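Local coordinates for protein response regulator FixJ (Bradyrhizobium japonicum, PDB 5XSO) that acts as a response regulator that, once activated by its sensor kinase FixL, induces expression of the nitrogen-fixation regulators nifA and fixK, at residues Ala143-Ile146 with Ala147-Ala151; Val191-Lys194 with Met195-Asn198. All blocks are in the same frame, centred on the assembly; numbering follows the deposited sequence.

Interaction 1: Ala143-Ile146 with Ala147-Ala151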
# COMPACT_ATOMS: atom_id res chain seq x y z
N ALA A 143 1.52 -8.31 -7.98
CA ALA A 143 0.17 -8.21 -7.41
C ALA A 143 -0.73 -7.38 -8.31
O ALA A 143 -1.93 -7.67 -8.45
CB ALA A 143 0.22 -7.60 -6.01
N GLN A 144 -0.18 -6.37 -8.98
CA GLN A 144 -1.03 -5.64 -9.90
C GLN A 144 -1.31 -6.47 -11.14
O GLN A 144 -2.39 -6.35 -11.73
CB GLN A 144 -0.40 -4.31 -10.26
CG GLN A 144 -0.58 -3.22 -9.12
CD GLN A 144 -1.83 -3.46 -8.21
OE1 GLN A 144 -1.70 -3.96 -7.08
NE2 GLN A 144 -3.03 -3.13 -8.73
N ASP A 145 -0.36 -7.32 -11.56
CA ASP A 145 -0.65 -8.22 -12.67
C ASP A 145 -1.77 -9.19 -12.29
O ASP A 145 -2.69 -9.40 -13.08
CB ASP A 145 0.60 -8.98 -13.13
CG ASP A 145 0.36 -9.76 -14.45
OD1 ASP A 145 0.53 -9.17 -15.55
OD2 ASP A 145 -0.04 -10.96 -14.39
N ILE A 146 -1.72 -9.74 -11.08
CA ILE A 146 -2.75 -10.68 -10.64
C ILE A 146 -4.11 -10.00 -10.59
O ILE A 146 -5.12 -10.55 -11.04
CB ILE A 146 -2.36 -11.29 -9.28
CG1 ILE A 146 -1.15 -12.21 -9.44
CG2 ILE A 146 -3.54 -12.07 -8.67
CD1 ILE A 146 -0.56 -12.64 -8.14
N ALA A 147 -4.15 -8.79 -10.02
CA ALA A 147 -5.41 -8.05 -9.98
C ALA A 147 -5.95 -7.82 -11.39
O ALA A 147 -7.17 -7.87 -11.61
CB ALA A 147 -5.20 -6.70 -9.27
N ALA A 148 -5.06 -7.52 -12.33
CA ALA A 148 -5.51 -7.36 -13.70
C ALA A 148 -6.14 -8.65 -14.21
O ALA A 148 -7.15 -8.62 -14.92
CB ALA A 148 -4.35 -6.95 -14.60
N ARG A 149 -5.51 -9.79 -13.89
CA ARG A 149 -6.06 -11.08 -14.30
C ARG A 149 -7.45 -11.27 -13.72
O ARG A 149 -8.38 -11.67 -14.42
CB ARG A 149 -5.13 -12.22 -13.85
CG ARG A 149 -3.84 -12.30 -14.66
CD ARG A 149 -2.99 -13.49 -14.18
NE ARG A 149 -1.60 -13.10 -13.98
CZ ARG A 149 -0.67 -13.83 -13.36
NH1 ARG A 149 -0.97 -15.05 -12.88
NH2 ARG A 149 0.57 -13.35 -13.22
N VAL A 150 -7.60 -10.97 -12.42
CA VAL A 150 -8.91 -11.12 -11.78
C VAL A 150 -9.94 -10.21 -12.44
O VAL A 150 -11.09 -10.61 -12.66
CB VAL A 150 -8.81 -10.82 -10.27
CG1 VAL A 150 -10.22 -10.79 -9.63
CG2 VAL A 150 -7.88 -11.85 -9.57
N ALA A 151 -9.54 -8.97 -12.75
CA ALA A 151 -10.44 -8.05 -13.41
C ALA A 151 -10.81 -8.51 -14.81
O ALA A 151 -11.86 -8.11 -15.31
CB ALA A 151 -9.83 -6.63 -13.47
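Asp-145 and Arg-149, one turn apart on helix 140-152, form an i to i+4 salt bridge along the flank of the helix. A single carboxylate oxygen does the work: OD2 accepts from Arg-149 NE at 2.7 Å and also from NH2. The guanidinium takes it side-on and almost exactly in its own plane, while the carboxylate is turned steeply against it, the two planes 68° apart. Asp-145 CG stands anti to the backbone N (chi1 -171°), and a bend at chi3 in Arg-149 turns the guanidinium to meet OD2. Ile-146 closes one face of that group, with CG1 4.2 Å above its plane and over its centre. The other branch of Ile-146, CG2, lies 4.4 Å from Val-150 CG2, a loose apolar touch one turn on. Beneath these side chains run regular helical bonds, such as Val-150 N to Ile-146 O at 2.9 Å. Around them, Leu-206 of helix 200-209 packs on both Ile-146 and Arg-149, joining this helix to the last helix of the DNA-binding domain. The remaining guanidinium nitrogen, Arg-149 NH1, bonds to Met-195 O, so three nitrogens of one side chain serve two acceptors.

Interaction 2: Val191-Lys194 with Met195-Asn198. With GOL (glycerol), chain C; FMT (formic acid), chain I.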
# COMPACT_ATOMS: atom_id res chain seq x y z
N VAL A 191 -11.39 -19.55 -16.21
CA VAL A 191 -10.74 -19.08 -14.99
C VAL A 191 -9.27 -19.50 -14.97
O VAL A 191 -8.37 -18.69 -14.69
CB VAL A 191 -11.49 -19.60 -13.74
CG1 VAL A 191 -10.60 -19.38 -12.48
CG2 VAL A 191 -12.79 -18.77 -13.57
N MET A 192 -9.01 -20.79 -15.18
CA MET A 192 -7.64 -21.26 -15.07
C MET A 192 -6.74 -20.58 -16.10
O MET A 192 -5.59 -20.20 -15.79
CB MET A 192 -7.63 -22.78 -15.19
CG MET A 192 -8.60 -23.44 -14.17
SD MET A 192 -8.23 -23.04 -12.42
CE MET A 192 -6.81 -24.02 -12.09
N THR A 193 -7.24 -20.40 -17.34
CA THR A 193 -6.43 -19.76 -18.39
C THR A 193 -6.17 -18.28 -18.10
O THR A 193 -5.03 -17.79 -18.22
CB THR A 193 -7.13 -19.93 -19.76
OG1 THR A 193 -7.26 -21.32 -20.02
CG2 THR A 193 -6.28 -19.29 -20.91
N LYS A 194 -7.22 -17.54 -17.71
CA LYS A 194 -7.07 -16.11 -17.48
C LYS A 194 -6.21 -15.85 -16.25
O LYS A 194 -5.39 -14.92 -16.24
CB LYS A 194 -8.45 -15.46 -17.30
CG LYS A 194 -9.24 -15.29 -18.60
CD LYS A 194 -10.55 -14.59 -18.30
CE LYS A 194 -11.35 -14.30 -19.63
NZ LYS A 194 -12.65 -13.57 -19.35
N MET A 195 -6.32 -16.70 -15.24
CA MET A 195 -5.51 -16.55 -14.04
C MET A 195 -4.11 -17.16 -14.18
O MET A 195 -3.24 -16.87 -13.35
CB MET A 195 -6.21 -17.17 -12.83
CG MET A 195 -7.49 -16.50 -12.40
SD MET A 195 -7.32 -14.71 -12.07
CE MET A 195 -6.10 -14.87 -10.79
N GLN A 196 -3.89 -17.95 -15.22
CA GLN A 196 -2.66 -18.74 -15.39
C GLN A 196 -2.41 -19.61 -14.17
O GLN A 196 -1.31 -19.61 -13.57
CB GLN A 196 -1.47 -17.81 -15.69
CG GLN A 196 -1.67 -17.26 -17.12
CD GLN A 196 -1.47 -18.36 -18.20
OE1 GLN A 196 -0.32 -18.72 -18.51
NE2 GLN A 196 -2.59 -18.87 -18.81
N ALA A 197 -3.46 -20.30 -13.73
CA ALA A 197 -3.38 -21.19 -12.57
C ALA A 197 -3.37 -22.63 -13.10
O ALA A 197 -4.18 -22.96 -13.98
CB ALA A 197 -4.56 -20.98 -11.61
N ASN A 198 -2.52 -23.46 -12.54
CA ASN A 198 -2.37 -24.86 -12.97
C ASN A 198 -3.13 -25.84 -12.07
O ASN A 198 -3.05 -27.05 -12.27
CB ASN A 198 -0.91 -25.22 -12.96
CG ASN A 198 -0.11 -24.51 -14.04
OD1 ASN A 198 1.18 -24.48 -13.94
ND2 ASN A 198 -0.75 -24.02 -15.05
C1 GOL C . -4.83 -23.57 -18.42
O1 GOL C . -4.64 -22.71 -19.53
C2 GOL C . -3.88 -23.07 -17.32
O2 GOL C . -3.77 -24.06 -16.30
C3 GOL C . -2.55 -22.51 -17.82
O3 GOL C . -1.82 -22.17 -16.62
C FMT I . -14.29 -12.08 -21.52
O1 FMT I . -14.36 -11.08 -20.80
O2 FMT I . -13.23 -12.57 -21.93
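A Schellman motif ends helix 184-195, with Gln-196 as its C-prime residue in the positive-phi region (phi 55°). Its outer bond runs from Ala-197 N to Met-192 O at 3.0 Å; the inner one, Gln-196 N to Thr-193 O, is weak. Gln-196 supplements that weak bond with its own side chain: folded back at chi2 (-70°), it sends NE2 to Thr-193 O at 2.7 Å. This bond is nearly straight, 171° at the hydrogen, lies on a carbonyl lone pair and close to the amide plane. In one of its two conformers Met-192 curls through chi2 and chi3 until CE sits 3.8 Å from Ala-197 CB. Val-191 CG1 lies 4.2 Å from Met-195 CG, and both residues pack on Leu-203 of helix 200-209 and Met-161 of helix 155-166. A glycerol, probably from the crystallisation liquor, spans the turn: O1 pairs with Thr-193 OG1 and O2 donates to Ala-197 O at 2.6 Å, while Asn-198 ND2 donates to O2. Extended Lys-194 reaches across to helix 155-166, where NZ forms a salt bridge with Glu-157 and a weak bond to a formate. At the turn between helix 184-195 and helix 200-209, Met-192 O is thus satisfied by a backbone N-H, and Thr-193 O by a weak backbone N-H and a strong side-chain one.

Overall arrangement
From the N terminus, the chain passes through the parallel-sheet receiver domain and helix 119-138 before reaching interaction 1 on helix 140-152. Interaction 2 follows at the end of helix 184-195, beyond helices 155-166 and 170-177. Each contact joins adjoining segments, so neither encloses a long loop; they lie in series, without nesting or crossing. Folding nevertheless brings them together, with centres about 12 Å apart. Arg-149 CG packs on Lys-194 O, and Val-150 CG2 lies 3.7 Å from Met-195 CE. Helix 140-152 is thereby tied to the exit of helix 184-195, and Leu-206 of helix 200-209 touches both sites.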